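Local coordinates for protein microbial collagenase (Bacillus anthracis, PDB 5SV5) that is a putative metalloprotease that probably degrades collagen, represented here by its pre-peptidase C-terminal domain, a small beta domain with bound sodium ions, at residues I49-V54 / L88-Y93. Sequence-based numbering, arbitrary orientation.
Sequences IGMTWV and LYVYKY
Selenomethionine Met51 and Val90 meet on the buried face of two neighbouring antiparallel strands in the beta sandwich of this pre-peptidase C-terminal domain. Five backbone hydrogen bonds join the strands, from Tyr93 N to Gly50 O (2.8 Å) to the nearly straight Tyr89 N to Val54 O (177°). Met51, Trp53, Val90 and Leu88 supply the apolar bulk that a sandwich interior needs. The bend of Met51 at chi3 (-65°) turns CE onto Val90 CG1, a tight 3.4 Å. Trp53 CE3 rests on Leu88 CD1 at 3.5 Å, while its indole NE1 donates a hydrogen bond to Ile75 O. Lys92 suits the end of this face because its extended chain carries NZ away to hydrogen bonds with the O atoms of Leu20, Gly22 and Gly96.

The other face is partly exposed and looser at its Val54 end, where CG2 comes no nearer than 4.1 Å to Tyr89 CB. Branched Thr52 and Val54 suit the extended backbone; the close exception is Thr52, whose methyl CG2 meets Tyr91 CZ at 3.4 Å, both side chains pointing the same way. Beyond the strands, exposed Tyr93 folds back over Gly50, whose lack of a side chain lets the ring lie close: Gly50 CA sits 3.9 Å from the Tyr93 ring centroid, a CH-pi contact over the face.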
loop_
_atom_site.group_PDB
_atom_site.type_symbol
_atom_site.label_atom_id
_atom_site.label_comp_id
_atom_site.label_asym_id
_atom_site.label_seq_id
_atom_site.Cartn_x
_atom_site.Cartn_y
_atom_site.Cartn_z
ATOM N N ILE A 49 -5.013 6.475 12.681
ATOM C CA ILE A 49 -5.882 5.326 12.912
ATOM C C ILE A 49 -5.068 4.033 12.872
ATOM O O ILE A 49 -3.858 4.033 12.607
ATOM C CB ILE A 49 -7.055 5.276 11.886
ATOM C CG1 ILE A 49 -6.572 4.988 10.451
ATOM C CG2 ILE A 49 -7.852 6.575 11.941
ATOM C CD1 ILE A 49 -7.687 4.648 9.488
ATOM N N GLY A 50 -5.726 2.922 13.167
ATOM C CA GLY A 50 -5.065 1.611 13.098
ATOM C C GLY A 50 -5.052 1.135 11.664
ATOM O O GLY A 50 -5.990 0.468 11.226
HETATM N N MSE A 51 -4.008 1.498 10.931
HETATM C CA MSE A 51 -3.872 1.135 9.509
HETATM C C MSE A 51 -2.440 0.756 9.200
HETATM O O MSE A 51 -1.502 1.084 9.949
HETATM C CB MSE A 51 -4.392 2.259 8.600
HETATM C CG MSE A 51 -3.488 3.495 8.689
HETATM SE SE MSE A 51 -3.992 4.866 7.353
HETATM C CE MSE A 51 -3.535 3.792 5.778
ATOM N N THR A 52 -2.278 0.057 8.086
ATOM C CA THR A 52 -0.970 -0.367 7.636
ATOM C C THR A 52 -1.031 -0.661 6.140
ATOM O O THR A 52 -2.035 -0.374 5.485
ATOM C CB THR A 52 -0.460 -1.566 8.464
ATOM O OG1 THR A 52 0.926 -1.764 8.201
ATOM C CG2 THR A 52 -1.242 -2.828 8.191
ATOM N N TRP A 53 0.050 -1.212 5.593
ATOM C CA TRP A 53 0.014 -1.699 4.228
ATOM C C TRP A 53 0.883 -2.944 4.102
ATOM O O TRP A 53 1.834 -3.145 4.877
ATOM C CB TRP A 53 0.434 -0.619 3.206
ATOM C CG TRP A 53 1.846 -0.111 3.305
ATOM C CD1 TRP A 53 2.239 1.052 3.885
ATOM C CD2 TRP A 53 3.037 -0.731 2.795
ATOM N NE1 TRP A 53 3.607 1.205 3.778
ATOM C CE2 TRP A 53 4.121 0.115 3.118
ATOM C CE3 TRP A 53 3.294 -1.921 2.098
ATOM C CZ2 TRP A 53 5.447 -0.202 2.775
ATOM C CZ3 TRP A 53 4.606 -2.241 1.787
ATOM C CH2 TRP A 53 5.665 -1.384 2.118
ATOM N N VAL A 54 0.532 -3.786 3.131
ATOM C CA VAL A 54 1.327 -4.952 2.765
ATOM C C VAL A 54 1.418 -5.007 1.235
ATOM O O VAL A 54 0.523 -4.533 0.527
ATOM C CB VAL A 54 0.778 -6.278 3.332
ATOM C CG1 VAL A 54 0.778 -6.282 4.840
ATOM C CG2 VAL A 54 -0.596 -6.637 2.779
ATOM N N LEU A 88 -0.472 -3.766 -3.946
ATOM C CA LEU A 88 -0.273 -3.044 -2.691
ATOM C C LEU A 88 -1.635 -2.862 -2.025
ATOM O O LEU A 88 -2.560 -2.298 -2.623
ATOM C CB LEU A 88 0.359 -1.684 -2.997
ATOM C CG LEU A 88 0.476 -0.711 -1.824
ATOM C CD1 LEU A 88 1.384 -1.247 -0.724
ATOM C CD2 LEU A 88 0.964 0.636 -2.308
ATOM N N TYR A 89 -1.743 -3.322 -0.779
ATOM C CA TYR A 89 -2.981 -3.249 -0.005
ATOM C C TYR A 89 -2.775 -2.267 1.136
ATOM O O TYR A 89 -1.923 -2.494 1.993
ATOM C CB TYR A 89 -3.341 -4.634 0.565
ATOM C CG TYR A 89 -3.543 -5.667 -0.519
ATOM C CD1 TYR A 89 -2.466 -6.349 -1.088
ATOM C CD2 TYR A 89 -4.808 -5.951 -1.001
ATOM C CE1 TYR A 89 -2.646 -7.254 -2.117
ATOM C CE2 TYR A 89 -4.996 -6.862 -2.033
ATOM C CZ TYR A 89 -3.907 -7.502 -2.586
ATOM O OH TYR A 89 -4.067 -8.402 -3.603
ATOM N N VAL A 90 -3.531 -1.167 1.120
ATOM C CA VAL A 90 -3.521 -0.159 2.183
ATOM C C VAL A 90 -4.826 -0.357 2.943
ATOM O O VAL A 90 -5.905 -0.249 2.347
ATOM C CB VAL A 90 -3.410 1.262 1.600
ATOM C CG1 VAL A 90 -3.427 2.289 2.718
ATOM C CG2 VAL A 90 -2.174 1.397 0.715
ATOM N N TYR A 91 -4.755 -0.676 4.234
ATOM C CA TYR A 91 -5.961 -1.114 4.918
ATOM C C TYR A 91 -5.950 -0.749 6.389
ATOM O O TYR A 91 -4.896 -0.528 6.991
ATOM C CB TYR A 91 -6.166 -2.633 4.729
ATOM C CG TYR A 91 -5.155 -3.516 5.438
ATOM C CD1 TYR A 91 -3.929 -3.818 4.860
ATOM C CD2 TYR A 91 -5.433 -4.030 6.688
ATOM C CE1 TYR A 91 -3.017 -4.636 5.504
ATOM C CE2 TYR A 91 -4.529 -4.844 7.347
ATOM C CZ TYR A 91 -3.320 -5.147 6.750
ATOM O OH TYR A 91 -2.397 -5.960 7.378
ATOM N N LYS A 92 -7.145 -0.711 6.961
ATOM C CA LYS A 92 -7.304 -0.476 8.386
ATOM C C LYS A 92 -7.765 -1.746 9.096
ATOM O O LYS A 92 -8.480 -2.582 8.553
ATOM C CB LYS A 92 -8.207 0.716 8.699
ATOM C CG LYS A 92 -9.638 0.585 8.217
ATOM C CD LYS A 92 -10.476 1.777 8.640
ATOM C CE LYS A 92 -11.913 1.628 8.163
ATOM N NZ LYS A 92 -12.744 2.801 8.526
ATOM N N TYR A 93 -7.332 -1.855 10.349
ATOM C CA TYR A 93 -7.640 -3.006 11.208
ATOM C C TYR A 93 -8.364 -2.611 12.496
ATOM O O TYR A 93 -8.612 -3.474 13.338
ATOM C CB TYR A 93 -6.359 -3.808 11.535
ATOM C CG TYR A 93 -5.230 -2.961 12.081
ATOM C CD1 TYR A 93 -5.226 -2.542 13.413
ATOM C CD2 TYR A 93 -4.175 -2.560 11.273
ATOM C CE1 TYR A 93 -4.210 -1.742 13.917
ATOM C CE2 TYR A 93 -3.157 -1.761 11.770
ATOM C CZ TYR A 93 -3.180 -1.365 13.096
ATOM O OH TYR A 93 -2.176 -0.555 13.572
#